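Long-range contacts in particle-associated lyase (Acinetobacter bacteriophage AP22, PDB 4Y9V), which probably cleaves the capsular polysaccharide of Acinetobacter baumannii as a trimeric tailspike lyase of the phage and holds a bound capsular saccharide: residues 61-66 and 84-89; 103-108 and 215-220; 582-587 and 603-608. All coordinates share one frame; numbering follows the deposited sequence. Where two conformers were deposited one is given.

Contact 1 (61-66 and 84-89)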
ATOM      1  N   ASP A  61     -36.125  -9.832 -32.412  1.00  6.82           N
ATOM      2  CA  ASP A  61     -35.740  -8.672 -31.611  1.00  6.22           C
ATOM      3  C   ASP A  61     -36.673  -8.546 -30.404  1.00  6.44           C
ATOM      4  O   ASP A  61     -37.897  -8.470 -30.573  1.00  7.36           O
ATOM      5  CB  ASP A  61     -35.831  -7.424 -32.515  1.00  6.70           C
ATOM      6  CG  ASP A  61     -35.386  -6.118 -31.900  1.00  6.82           C
ATOM      7  OD1 ASP A  61     -34.874  -6.101 -30.767  1.00  6.62           O
ATOM      8  OD2 ASP A  61     -35.523  -5.085 -32.602  1.00 11.92           O
ATOM      9  N   ILE A  62     -36.098  -8.508 -29.210  1.00  5.79           N
ATOM     10  CA  ILE A  62     -36.859  -8.407 -27.989  1.00  5.87           C
ATOM     11  C   ILE A  62     -36.896  -6.984 -27.424  1.00  5.78           C
ATOM     12  O   ILE A  62     -37.378  -6.793 -26.315  1.00  6.28           O
ATOM     13  CB  ILE A  62     -36.377  -9.404 -26.913  1.00  6.00           C
ATOM     14  CG1 ILE A  62     -35.005  -9.025 -26.343  1.00  6.10           C
ATOM     15  CG2 ILE A  62     -36.436 -10.835 -27.420  1.00  7.08           C
ATOM     16  CD1 ILE A  62     -34.673  -9.722 -25.037  1.00  6.81           C
ATOM     17  N   SER A  63     -36.451  -5.998 -28.206  1.00  5.66           N
ATOM     18  CA  SER A  63     -36.469  -4.611 -27.716  1.00  6.15           C
ATOM     19  C   SER A  63     -37.836  -4.183 -27.176  1.00  6.06           C
ATOM     20  O   SER A  63     -37.913  -3.564 -26.103  1.00  6.42           O
ATOM     21  CB  SER A  63     -36.075  -3.671 -28.827  1.00  6.33           C
ATOM     22  OG  SER A  63     -34.721  -3.883 -29.235  1.00  6.61           O
ATOM     23  N   THR A  64     -38.901  -4.477 -27.903  1.00  6.07           N
ATOM     24  CA  THR A  64     -40.215  -4.045 -27.444  1.00  6.66           C
ATOM     25  C   THR A  64     -40.583  -4.744 -26.154  1.00  6.00           C
ATOM     26  O   THR A  64     -41.368  -4.185 -25.334  1.00  6.57           O
ATOM     27  CB  THR A  64     -41.340  -4.268 -28.467  1.00  7.61           C
ATOM     28  OG1 THR A  64     -41.476  -5.652 -28.750  1.00  9.05           O
ATOM     29  CG2 THR A  64     -41.142  -3.434 -29.709  1.00  9.78           C
ATOM     30  N   VAL A  65     -40.111  -5.954 -25.926  1.00  5.95           N
ATOM     31  CA  VAL A  65     -40.405  -6.724 -24.734  1.00  6.06           C
ATOM     32  C   VAL A  65     -39.678  -6.127 -23.536  1.00  5.85           C
ATOM     33  O   VAL A  65     -40.287  -5.902 -22.496  1.00  6.40           O
ATOM     34  CB  VAL A  65     -40.063  -8.220 -24.941  1.00  6.44           C
ATOM     35  CG1 VAL A  65     -40.490  -9.005 -23.727  1.00  7.51           C
ATOM     36  CG2 VAL A  65     -40.748  -8.743 -26.190  1.00  8.17           C
ATOM     37  N   LEU A  66     -38.366  -5.879 -23.676  1.00  6.22           N
ATOM     38  CA  LEU A  66     -37.636  -5.210 -22.579  1.00  6.28           C
ATOM     39  C   LEU A  66     -38.247  -3.859 -22.244  1.00  6.44           C
ATOM     40  O   LEU A  66     -38.408  -3.503 -21.083  1.00  7.23           O
ATOM     41  CB  LEU A  66     -36.161  -5.069 -22.937  1.00  6.68           C
ATOM     42  CG  LEU A  66     -35.392  -6.402 -23.069  1.00  6.47           C
ATOM     43  CD1 LEU A  66     -33.968  -6.087 -23.485  1.00  8.19           C
ATOM     44  CD2 LEU A  66     -35.376  -7.207 -21.790  1.00  8.32           C
ATOM     45  N   TYR A  84     -30.242 -13.199 -27.209  1.00  5.38           N
ATOM     46  CA  TYR A  84     -31.396 -12.405 -27.636  1.00  5.59           C
ATOM     47  C   TYR A  84     -30.943 -11.228 -28.472  1.00  5.71           C
ATOM     48  O   TYR A  84     -30.070 -10.446 -28.047  1.00  7.00           O
ATOM     49  CB  TYR A  84     -32.132 -11.858 -26.430  1.00  5.94           C
ATOM     50  CG  TYR A  84     -32.655 -12.891 -25.472  1.00  5.62           C
ATOM     51  CD1 TYR A  84     -33.869 -13.515 -25.679  1.00  5.54           C
ATOM     52  CD2 TYR A  84     -31.939 -13.256 -24.336  1.00  5.85           C
ATOM     53  CE1 TYR A  84     -34.364 -14.456 -24.798  1.00  5.84           C
ATOM     54  CE2 TYR A  84     -32.414 -14.197 -23.454  1.00  5.88           C
ATOM     55  CZ  TYR A  84     -33.628 -14.795 -23.664  1.00  5.54           C
ATOM     56  OH  TYR A  84     -34.152 -15.724 -22.809  1.00  6.37           O
ATOM     57  N   ILE A  85     -31.608 -11.005 -29.609  1.00  5.48           N
ATOM     58  CA  ILE A  85     -31.432  -9.799 -30.401  1.00  5.73           C
ATOM     59  C   ILE A  85     -32.060  -8.608 -29.672  1.00  5.21           C
ATOM     60  O   ILE A  85     -33.224  -8.674 -29.261  1.00  5.83           O
ATOM     61  CB  ILE A  85     -32.074  -9.992 -31.774  1.00  6.05           C
ATOM     62  CG1 ILE A  85     -31.348 -11.075 -32.552  1.00  7.71           C
ATOM     63  CG2 ILE A  85     -32.144  -8.688 -32.536  1.00  6.75           C
ATOM     64  CD1 ILE A  85     -32.058 -11.517 -33.830  1.00 10.01           C
ATOM     65  N   VAL A  86     -31.296  -7.510 -29.537  1.00  5.21           N
ATOM     66  CA  VAL A  86     -31.778  -6.270 -28.964  1.00  5.38           C
ATOM     67  C   VAL A  86     -31.272  -5.128 -29.861  1.00  5.43           C
ATOM     68  O   VAL A  86     -30.177  -4.608 -29.675  1.00  6.06           O
ATOM     69  CB  VAL A  86     -31.332  -6.042 -27.512  1.00  5.65           C
ATOM     70  CG1 VAL A  86     -31.918  -4.758 -26.972  1.00  6.34           C
ATOM     71  CG2 VAL A  86     -31.685  -7.236 -26.631  1.00  6.38           C
ATOM     72  N   ASN A  87     -32.080  -4.740 -30.872  1.00  5.62           N
ATOM     73  CA  ASN A  87     -31.622  -3.740 -31.812  1.00  5.99           C
ATOM     74  C   ASN A  87     -31.789  -2.303 -31.348  1.00  5.86           C
ATOM     75  O   ASN A  87     -31.192  -1.403 -31.941  1.00  7.08           O
ATOM     76  CB  ASN A  87     -32.287  -3.962 -33.178  1.00  7.97           C
ATOM     77  CG  ASN A  87     -31.728  -5.206 -33.879  1.00 12.24           C
ATOM     78  OD1 ASN A  87     -32.517  -5.809 -34.617  1.00 18.11           O
ATOM     79  ND2 ASN A  87     -30.474  -5.453 -33.714  1.00 14.90           N
ATOM     80  N   SER A  88     -32.589  -2.057 -30.316  1.00  5.91           N
ATOM     81  CA  SER A  88     -32.797  -0.725 -29.798  1.00  5.87           C
ATOM     82  C   SER A  88     -31.839  -0.391 -28.648  1.00  5.64           C
ATOM     83  O   SER A  88     -31.312  -1.265 -27.954  1.00  5.98           O
ATOM     84  CB  SER A  88     -34.227  -0.587 -29.295  1.00  6.67           C
ATOM     85  OG  SER A  88     -35.180  -0.702 -30.315  1.00  8.18           O
ATOM     86  N   LEU A  89     -31.677   0.907 -28.455  1.00  5.99           N
ATOM     87  CA  LEU A  89     -31.062   1.462 -27.255  1.00  5.75           C
ATOM     88  C   LEU A  89     -32.118   1.469 -26.164  1.00  6.11           C
ATOM     89  O   LEU A  89     -33.104   2.201 -26.268  1.00  7.24           O
ATOM     90  CB  LEU A  89     -30.510   2.861 -27.552  1.00  6.48           C
ATOM     91  CG  LEU A  89     -29.914   3.573 -26.337  1.00  8.02           C
ATOM     92  CD1 LEU A  89     -28.720   2.804 -25.772  1.00  8.36           C
ATOM     93  CD2 LEU A  89     -29.482   4.971 -26.721  1.00 10.44           C
TER
HETATM   94  O   HOH W   1     -35.584  -2.511 -32.337  0.71 10.07           O
HETATM   95  O   HOH W   2     -35.165  -5.221 -35.259  1.00 23.97           O
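Asp61 OD1 is gripped by three donors, one of them from the segment across. Asn87 N reaches it at 3.1 Å with a nearly straight N-H, coming from above the carboxylate plane rather than within it. Ser63 N comes to the opposite face of the carboxylate, likewise well out of its plane, while Ser63 OG donates on the syn side, only 18° out of the plane, with 2.7 Å between Ser63 OG and Asp61 OD1. The bond from Ser63 N closes an Asx turn, and Ile62 sits at the N-cap position of helix 63-71, so the carboxylate ties the start of this helix to the chain that leaves strand 83-85. Having CG anti to the backbone N (chi1 -176°) carries the Asp61 carboxylate over to Asn87, where its plane is steeply inclined to that of the Asn87 amide. The other oxygen, Asp61 OD2, accepts hydrogen bonds from two waters; one also donates to Asn87 OD1, and the other bonds to Ser88 OG. Ser63 OG works in both directions, because while donating a hydrogen bond to Asp61 OD1 it accepts one from Ser88 N at 3.0 Å. One backbone bond joins the segments, Ile62 N to Ile85 O at 2.9 Å. Beside this polar cluster are apolar contacts. Ile62 holds CG1 between its backbone N and carbonyl carbon (chi1 71°), which leads CD1 to Tyr84, 3.6 Å from Tyr84 CB and slanted against the ring. Val86 CG2 touches Ile62 CG1 at 3.8 Å and meets Leu66 CD1 more loosely, the Leu66 and Val86 side chains crossing at about a right angle. Leu51 of helix 47-54 also packs on Ile62, and Tyr84 OH is hydrogen-bonded to Lys80 O.

Contact 2 (103-108 and 215-220)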
ATOM      1  N   GLY A 103     -24.823 -17.407 -19.674  1.00  6.49           N
ATOM      2  CA  GLY A 103     -25.066 -17.618 -21.091  1.00  7.01           C
ATOM      3  C   GLY A 103     -26.201 -16.787 -21.673  1.00  6.39           C
ATOM      4  O   GLY A 103     -26.432 -16.815 -22.883  1.00  7.81           O
ATOM      5  N   THR A 104     -26.864 -16.015 -20.834  1.00  6.26           N
ATOM      6  CA  THR A 104     -27.767 -14.981 -21.345  1.00  6.04           C
ATOM      7  C   THR A 104     -26.904 -13.923 -22.045  1.00  5.57           C
ATOM      8  O   THR A 104     -26.036 -13.322 -21.388  1.00  6.61           O
ATOM      9  CB  THR A 104     -28.554 -14.318 -20.198  1.00  6.04           C
ATOM     10  OG1 THR A 104     -29.358 -15.298 -19.547  1.00  6.42           O
ATOM     11  CG2 THR A 104     -29.433 -13.231 -20.714  1.00  6.49           C
ATOM     12  N   VAL A 105     -27.153 -13.688 -23.321  1.00  5.34           N
ATOM     13  CA  VAL A 105     -26.362 -12.729 -24.081  1.00  5.50           C
ATOM     14  C   VAL A 105     -27.344 -11.790 -24.779  1.00  5.40           C
ATOM     15  O   VAL A 105     -28.287 -12.273 -25.445  1.00  6.76           O
ATOM     16  CB  VAL A 105     -25.429 -13.409 -25.092  1.00  6.50           C
ATOM     17  CG1 VAL A 105     -24.716 -12.407 -25.957  1.00  7.66           C
ATOM     18  CG2 VAL A 105     -24.430 -14.279 -24.341  1.00  7.50           C
ATOM     19  N   PHE A 106     -27.111 -10.490 -24.691  1.00  5.12           N
ATOM     20  CA  PHE A 106     -27.880  -9.512 -25.455  1.00  5.17           C
ATOM     21  C   PHE A 106     -27.020  -9.072 -26.651  1.00  5.28           C
ATOM     22  O   PHE A 106     -25.945  -8.530 -26.468  1.00  5.78           O
ATOM     23  CB  PHE A 106     -28.303  -8.312 -24.596  1.00  5.55           C
ATOM     24  CG  PHE A 106     -29.152  -8.756 -23.424  1.00  5.45           C
ATOM     25  CD1 PHE A 106     -30.436  -9.228 -23.611  1.00  6.51           C
ATOM     26  CD2 PHE A 106     -28.675  -8.712 -22.131  1.00  7.60           C
ATOM     27  CE1 PHE A 106     -31.198  -9.660 -22.539  1.00  6.73           C
ATOM     28  CE2 PHE A 106     -29.443  -9.155 -21.076  1.00  8.71           C
ATOM     29  CZ  PHE A 106     -30.719  -9.619 -21.276  1.00  6.68           C
ATOM     30  N   ASN A 107     -27.511  -9.384 -27.855  0.65  5.36           N
ATOM     31  CA  ASN A 107     -26.790  -9.056 -29.082  0.65  5.42           C
ATOM     32  C   ASN A 107     -27.382  -7.767 -29.652  0.65  5.13           C
ATOM     33  O   ASN A 107     -28.496  -7.788 -30.214  0.65  5.65           O
ATOM     34  CB  ASN A 107     -26.841 -10.224 -30.085  0.65  6.09           C
ATOM     35  CG  ASN A 107     -25.857  -9.980 -31.212  0.65  6.54           C
ATOM     36  OD1 ASN A 107     -25.588  -8.851 -31.593  0.65  6.70           O
ATOM     37  ND2 ASN A 107     -25.351 -11.079 -31.728  0.65  9.18           N
ATOM     38  N   PHE A 108     -26.662  -6.698 -29.456  1.00  5.36           N
ATOM     39  CA  PHE A 108     -27.020  -5.346 -29.864  1.00  5.38           C
ATOM     40  C   PHE A 108     -26.697  -5.063 -31.329  1.00  5.65           C
ATOM     41  O   PHE A 108     -27.089  -3.999 -31.843  1.00  6.22           O
ATOM     42  CB  PHE A 108     -26.248  -4.347 -29.002  1.00  5.67           C
ATOM     43  CG  PHE A 108     -26.587  -4.381 -27.525  1.00  5.40           C
ATOM     44  CD1 PHE A 108     -27.903  -4.419 -27.082  1.00  5.88           C
ATOM     45  CD2 PHE A 108     -25.574  -4.342 -26.574  1.00  5.73           C
ATOM     46  CE1 PHE A 108     -28.192  -4.416 -25.723  1.00  5.80           C
ATOM     47  CE2 PHE A 108     -25.863  -4.310 -25.237  1.00  6.08           C
ATOM     48  CZ  PHE A 108     -27.167  -4.373 -24.794  1.00  5.93           C
ATOM     49  N   TYR A 215     -25.265 -10.649 -13.618  1.00  5.79           N
ATOM     50  CA  TYR A 215     -24.516 -11.122 -14.779  1.00  6.04           C
ATOM     51  C   TYR A 215     -25.101 -10.391 -15.971  1.00  5.97           C
ATOM     52  O   TYR A 215     -26.324 -10.432 -16.157  1.00  7.28           O
ATOM     53  CB  TYR A 215     -24.750 -12.616 -14.923  1.00  6.17           C
ATOM     54  CG  TYR A 215     -24.171 -13.308 -16.129  1.00  5.99           C
ATOM     55  CD1 TYR A 215     -24.847 -13.364 -17.330  1.00  6.63           C
ATOM     56  CD2 TYR A 215     -22.940 -13.946 -16.037  1.00  6.28           C
ATOM     57  CE1 TYR A 215     -24.312 -14.005 -18.428  1.00  6.92           C
ATOM     58  CE2 TYR A 215     -22.407 -14.615 -17.117  1.00  6.51           C
ATOM     59  CZ  TYR A 215     -23.093 -14.656 -18.320  1.00  6.20           C
ATOM     60  OH  TYR A 215     -22.663 -15.378 -19.410  1.00  7.45           O
ATOM     61  N   LEU A 216     -24.237  -9.774 -16.758  0.65  5.54           N
ATOM     62  CA  LEU A 216     -24.702  -9.103 -17.978  0.65  5.70           C
ATOM     63  C   LEU A 216     -23.619  -9.363 -19.008  0.65  5.45           C
ATOM     64  O   LEU A 216     -22.439  -9.037 -18.773  0.65  8.05           O
ATOM     65  CB  LEU A 216     -24.969  -7.648 -17.679  0.65  6.39           C
ATOM     66  CG  LEU A 216     -25.376  -6.807 -18.879  0.65  6.52           C
ATOM     67  CD1 LEU A 216     -26.606  -7.343 -19.547  0.65  7.17           C
ATOM     68  CD2 LEU A 216     -25.582  -5.331 -18.493  0.65  7.65           C
ATOM     69  N   LYS A 217     -23.971  -9.980 -20.132  1.00  5.58           N
ATOM     70  CA  LYS A 217     -23.054 -10.325 -21.208  1.00  5.34           C
ATOM     71  C   LYS A 217     -23.694  -9.844 -22.514  1.00  5.32           C
ATOM     72  O   LYS A 217     -24.861 -10.120 -22.792  1.00  5.95           O
ATOM     73  CB  LYS A 217     -22.779 -11.812 -21.242  1.00  5.84           C
ATOM     74  CG  LYS A 217     -21.786 -12.255 -22.314  1.00  6.13           C
ATOM     75  CD  LYS A 217     -21.369 -13.706 -22.183  1.00  6.79           C
ATOM     76  CE  LYS A 217     -20.531 -14.152 -23.351  1.00  7.81           C
ATOM     77  NZ  LYS A 217     -20.043 -15.533 -23.161  1.00  9.06           N
ATOM     78  N   THR A 218     -22.892  -9.109 -23.295  1.00  5.55           N
ATOM     79  CA  THR A 218     -23.397  -8.416 -24.473  1.00  5.84           C
ATOM     80  C   THR A 218     -22.471  -8.638 -25.641  1.00  5.41           C
ATOM     81  O   THR A 218     -21.250  -8.858 -25.492  1.00  5.79           O
ATOM     82  CB  THR A 218     -23.574  -6.909 -24.218  1.00  6.57           C
ATOM     83  OG1 THR A 218     -22.324  -6.271 -24.058  1.00  7.17           O
ATOM     84  CG2 THR A 218     -24.389  -6.630 -22.953  1.00  7.59           C
ATOM     85  N   VAL A 219     -23.056  -8.506 -26.841  0.65  5.78           N
ATOM     86  CA  VAL A 219     -22.352  -8.537 -28.106  0.65  5.43           C
ATOM     87  C   VAL A 219     -22.813  -7.352 -28.955  0.65  5.49           C
ATOM     88  O   VAL A 219     -24.015  -7.133 -29.076  0.65  6.99           O
ATOM     89  CB  VAL A 219     -22.621  -9.846 -28.891  0.65  6.90           C
ATOM     90  CG1 VAL A 219     -22.003  -9.789 -30.303  0.65  8.16           C
ATOM     91  CG2 VAL A 219     -22.063 -11.015 -28.106  0.65  7.89           C
ATOM     92  N   SER A 220     -21.851  -6.655 -29.570  1.00  5.69           N
ATOM     93  CA  SER A 220     -22.145  -5.589 -30.495  1.00  5.93           C
ATOM     94  C   SER A 220     -21.110  -5.682 -31.628  1.00  6.30           C
ATOM     95  O   SER A 220     -20.046  -6.247 -31.436  1.00  7.23           O
ATOM     96  CB  SER A 220     -21.949  -4.199 -29.822  1.00  6.36           C
ATOM     97  OG  SER A 220     -22.736  -4.108 -28.645  1.00  6.32           O
TER
HETATM   98  O   HOH W   3     -26.711 -10.883 -20.188  0.42  5.91           O
HETATM   99  O   HOH W   4     -26.595 -11.275 -19.685  0.58  6.93           O
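Phe106 bonds to the neighbouring strand through both its N and its O: Phe106 N donates to Lys217 O at 3.0 Å, and Phe106 O accepts from Val219 N at 2.9 Å. Phe108 N then reaches Val219 O at 2.7 Å, completing a parallel pairing with Phe106 beside Thr218 and Asn107 beside Val219. Before the strand proper, Thr104 O and Lys217 N are joined through water. At that same end the Tyr215 ring swings out with CG anti to its backbone N (chi1 175°), and its hydroxyl accepts from Gly103 N at 3.0 Å, while Thr104 O lies in the ring plane at its edge. On the side carrying Phe106 and Thr218, Leu216 CD1 in the conformer given meets the edge of the Phe106 ring. Thr218 CG2 comes obliquely to Phe108 CE2, and Ser220 OG lies at the Phe108 ring edge. The side of Asn107 and Val219 has Val105 CG1 against Val219 CG2, again for one conformer, and the extended Lys217 chain runs past Val105 CG2. Further out, Glu83 accepts a hydrogen bond from Asn107 ND2 in the conformer given, and Phe114 meets both phenylalanine rings, edge-to-face with Phe108. Such stacked parallel strands are the hallmark of the right-handed beta-helix of pectin lyase-like proteins; here strand 105-109 lies between strand 83-85 and strand 215-220, which in turn pairs with strand 237-245.

Contact 3 (582-587 and 603-608)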
ATOM      1  N   PRO A 582      59.626  24.581  13.933  1.00 17.59           N
ATOM      2  CA  PRO A 582      58.265  24.045  13.849  1.00 14.95           C
ATOM      3  C   PRO A 582      58.244  22.573  13.493  1.00 11.24           C
ATOM      4  O   PRO A 582      59.105  22.057  12.774  1.00 13.98           O
ATOM      5  CB  PRO A 582      57.674  24.873  12.684  1.00 19.28           C
ATOM      6  CG  PRO A 582      58.679  25.883  12.327  1.00 20.42           C
ATOM      7  CD  PRO A 582      59.936  25.684  13.007  1.00 20.35           C
ATOM      8  N   LEU A 583      57.216  21.902  13.986  1.00  8.90           N
ATOM      9  CA  LEU A 583      56.924  20.516  13.642  1.00  7.99           C
ATOM     10  C   LEU A 583      56.111  20.498  12.343  1.00  7.48           C
ATOM     11  O   LEU A 583      55.193  21.288  12.159  1.00  8.16           O
ATOM     12  CB  LEU A 583      56.116  19.876  14.738  1.00  8.68           C
ATOM     13  CG  LEU A 583      56.889  19.697  16.056  1.00  9.81           C
ATOM     14  CD1 LEU A 583      55.962  19.749  17.234  1.00 14.88           C
ATOM     15  CD2 LEU A 583      57.773  18.452  16.003  1.00 17.20           C
ATOM     16  N   ARG A 584      56.488  19.566  11.447  1.00  7.53           N
ATOM     17  CA  ARG A 584      55.755  19.349  10.210  1.00  7.31           C
ATOM     18  C   ARG A 584      54.374  18.738  10.508  1.00  7.13           C
ATOM     19  O   ARG A 584      54.287  17.780  11.259  1.00  7.95           O
ATOM     20  CB  ARG A 584      56.559  18.396   9.337  1.00  7.62           C
ATOM     21  CG  ARG A 584      55.956  18.165   7.954  1.00  7.62           C
ATOM     22  CD  ARG A 584      56.820  17.290   7.104  1.00  8.14           C
ATOM     23  NE  ARG A 584      58.126  17.849   6.756  1.00  8.42           N
ATOM     24  CZ  ARG A 584      59.283  17.576   7.367  1.00  8.44           C
ATOM     25  NH1 ARG A 584      59.365  16.804   8.464  1.00  8.98           N
ATOM     26  NH2 ARG A 584      60.389  18.121   6.897  1.00  9.38           N
ATOM     27  N   THR A 585      53.362  19.324   9.847  1.00  7.42           N
ATOM     28  CA  THR A 585      52.004  18.770   9.957  1.00  7.93           C
ATOM     29  C   THR A 585      51.371  18.790   8.569  1.00  7.40           C
ATOM     30  O   THR A 585      51.758  19.587   7.698  1.00  8.07           O
ATOM     31  CB  THR A 585      51.092  19.462  10.957  1.00  9.62           C
ATOM     32  OG1 THR A 585      50.778  20.684  10.335  1.00 12.90           O
ATOM     33  CG2 THR A 585      51.737  19.751  12.298  1.00  9.88           C
ATOM     34  N   PRO A 586      50.397  17.900   8.334  1.00  7.60           N
ATOM     35  CA  PRO A 586      49.750  17.821   7.022  1.00  7.09           C
ATOM     36  C   PRO A 586      48.457  18.625   6.971  1.00  6.23           C
ATOM     37  O   PRO A 586      47.413  18.171   7.444  1.00  8.25           O
ATOM     38  CB  PRO A 586      49.441  16.327   6.946  1.00  8.39           C
ATOM     39  CG  PRO A 586      49.144  15.921   8.353  1.00  9.07           C
ATOM     40  CD  PRO A 586      50.091  16.731   9.167  1.00  8.84           C
ATOM     41  N   THR A 587      48.456  19.849   6.406  1.00  6.46           N
ATOM     42  CA  THR A 587      47.202  20.606   6.345  1.00  6.07           C
ATOM     43  C   THR A 587      46.338  20.078   5.204  1.00  5.64           C
ATOM     44  O   THR A 587      46.755  20.147   4.040  1.00  6.53           O
ATOM     45  CB  THR A 587      47.495  22.098   6.120  1.00  6.49           C
ATOM     46  OG1 THR A 587      48.226  22.634   7.229  1.00  7.28           O
ATOM     47  CG2 THR A 587      46.183  22.882   5.971  1.00  7.33           C
ATOM     48  N   LEU A 603      48.887  20.439   2.151  1.00  6.11           N
ATOM     49  CA  LEU A 603      49.859  21.539   2.086  1.00  6.43           C
ATOM     50  C   LEU A 603      50.778  21.394   3.313  1.00  6.48           C
ATOM     51  O   LEU A 603      50.296  21.337   4.452  1.00  7.48           O
ATOM     52  CB  LEU A 603      49.188  22.885   2.075  1.00  6.59           C
ATOM     53  CG  LEU A 603      48.263  23.157   0.879  1.00  7.09           C
ATOM     54  CD1 LEU A 603      47.592  24.492   1.009  1.00  7.70           C
ATOM     55  CD2 LEU A 603      48.994  23.088  -0.433  1.00  9.98           C
ATOM     56  N   TRP A 604      52.072  21.326   3.077  1.00  6.66           N
ATOM     57  CA  TRP A 604      53.049  21.149   4.139  1.00  6.83           C
ATOM     58  C   TRP A 604      53.529  22.490   4.675  1.00  7.04           C
ATOM     59  O   TRP A 604      53.798  23.415   3.874  1.00  8.17           O
ATOM     60  CB  TRP A 604      54.275  20.348   3.624  1.00  7.43           C
ATOM     61  CG  TRP A 604      53.906  18.990   3.135  1.00  6.90           C
ATOM     62  CD1 TRP A 604      53.851  18.576   1.840  1.00  7.36           C
ATOM     63  CD2 TRP A 604      53.540  17.855   3.951  1.00  6.70           C
ATOM     64  NE1 TRP A 604      53.461  17.246   1.779  1.00  7.26           N
ATOM     65  CE2 TRP A 604      53.260  16.800   3.054  1.00  6.75           C
ATOM     66  CE3 TRP A 604      53.402  17.646   5.307  1.00  7.15           C
ATOM     67  CZ2 TRP A 604      52.852  15.531   3.504  1.00  7.20           C
ATOM     68  CZ3 TRP A 604      52.998  16.394   5.776  1.00  7.50           C
ATOM     69  CH2 TRP A 604      52.729  15.361   4.851  1.00  7.38           C
ATOM     70  N   ASN A 605      53.733  22.593   5.963  1.00  7.40           N
ATOM     71  CA  ASN A 605      54.386  23.775   6.535  1.00  7.68           C
ATOM     72  C   ASN A 605      55.898  23.728   6.447  1.00  8.63           C
ATOM     73  O   ASN A 605      56.536  24.764   6.613  1.00  9.86           O
ATOM     74  CB  ASN A 605      53.915  24.035   7.981  1.00  8.16           C
ATOM     75  CG  ASN A 605      54.217  22.883   8.923  1.00  8.31           C
ATOM     76  OD1 ASN A 605      54.224  21.714   8.538  1.00  8.53           O
ATOM     77  ND2 ASN A 605      54.436  23.227  10.191  1.00  9.07           N
ATOM     78  N   LYS A 606      56.516  22.604   6.194  0.50  8.82           N
ATOM     79  CA  LYS A 606      57.950  22.611   5.845  0.50 10.45           C
ATOM     80  C   LYS A 606      58.080  21.378   4.950  0.50  8.61           C
ATOM     81  O   LYS A 606      57.501  20.305   5.161  0.50  9.08           O
ATOM     82  CB  LYS A 606      58.903  22.666   7.028  0.50 11.47           C
ATOM     83  CG  LYS A 606      58.806  21.486   7.937  0.50 11.79           C
ATOM     84  CD  LYS A 606      60.071  21.308   8.736  0.50 13.93           C
ATOM     85  CE  LYS A 606      60.013  20.551  10.017  0.50 15.28           C
ATOM     86  NZ  LYS A 606      61.280  20.627  10.833  0.50 16.17           N
ATOM     87  N   LYS A 607      58.896  21.590   3.921  1.00  9.69           N
ATOM     88  CA  LYS A 607      58.990  20.687   2.806  1.00  9.79           C
ATOM     89  C   LYS A 607      59.442  19.313   3.297  1.00  8.59           C
ATOM     90  O   LYS A 607      60.223  19.154   4.242  1.00  9.06           O
ATOM     91  CB  LYS A 607      59.890  21.199   1.691  1.00 13.34           C
ATOM     92  CG  LYS A 607      61.323  21.073   1.794  1.00 14.75           C
ATOM     93  CD  LYS A 607      62.044  21.657   0.576  1.00 17.09           C
ATOM     94  CE  LYS A 607      63.551  21.731   0.911  1.00 20.04           C
ATOM     95  NZ  LYS A 607      64.254  22.234  -0.274  1.00 32.89           N
ATOM     96  N   VAL A 608      58.948  18.287   2.614  1.00  8.89           N
ATOM     97  CA  VAL A 608      59.149  16.927   3.022  1.00  8.62           C
ATOM     98  C   VAL A 608      60.604  16.497   2.873  1.00  9.44           C
ATOM     99  O   VAL A 608      61.249  16.772   1.867  1.00 10.64           O
ATOM    100  CB  VAL A 608      58.227  15.981   2.205  1.00  8.49           C
ATOM    101  CG1 VAL A 608      58.503  14.543   2.373  1.00  8.91           C
ATOM    102  CG2 VAL A 608      56.745  16.294   2.592  1.00  9.58           C
TER
HETATM  103  O   HOH W   5      61.434  23.212  11.605  0.51 17.54           O
HETATM  104  O   HOH W   6      62.472  18.902   8.871  0.39 16.77           O
HETATM  105  O   HOH W   7      50.797  22.166   7.506  0.73 11.03           O
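The open end of the beta hairpin formed by strands 586-594 and 597-604, within an Ig-like tailspike domain, is closed by this contact. Thr587 and Leu603 make an antiparallel hydrogen-bonded pair, with Leu603 N to Thr587 O at 2.9 Å and Thr587 N to Leu603 O at 3.1 Å. Beyond it, where the strands part, the Asn605 amide takes over the bonding: ND2 donates to Leu583 O at 2.9 Å, the acceptor almost in the amide plane, and OD1 accepts from Thr585 N at 2.9 Å. Holding CG between the backbone N and the carbonyl carbon (chi1 60°) turns this amide onto the opposing backbone. Against the Trp604 ring, Pro586 CB leans obliquely, 3.7 Å from Trp604 CZ3, and Arg584 CG lies near Trp604 CE3. The hairpin end is also a trimer interface: Thr585 OG1 bonds to Thr587 OG1 of the second subunit, and Asn605 packs on Asn605 of both other subunits. Glu576 forms a salt bridge with Arg584 NH1. The Arg584 chain turns about its CG-CD bond (chi3 -65°), and its guanidinium bonds two successive carbonyls, Arg584 NE to Lys606 O from above the carbonyl plane and Arg584 NH2 to Lys607 O, close to the guanidinium plane, at 2.9 Å. Over one guanidinium face runs the Lys606 chain, whose CD, in the conformer given, is 3.7 Å from Arg584 NH2.

In the fold
From the N terminus the three contacts follow in series, none nested in or crossing another. Contact 1 closes a short loop, bringing helix 63-71 against the chain leaving strand 83-85. Contact 2 spans 106 intervening residues, rich in strand, to lay strand 215-220 beside strand 105-109. The two touch, their centres about 11 Å apart: strand 83-85 is the other neighbour of strand 105-109, with Tyr84 probably hydrogen-bonded to Val105 and Asn107, so helix 63-71 is tied to parallel strands 83-85, 105-109 and 215-220 near the N-terminal end of the beta-helix. Contact 3 closes a hairpin at the other end of the elongated chain, its centre about 91 Å from that of contact 2.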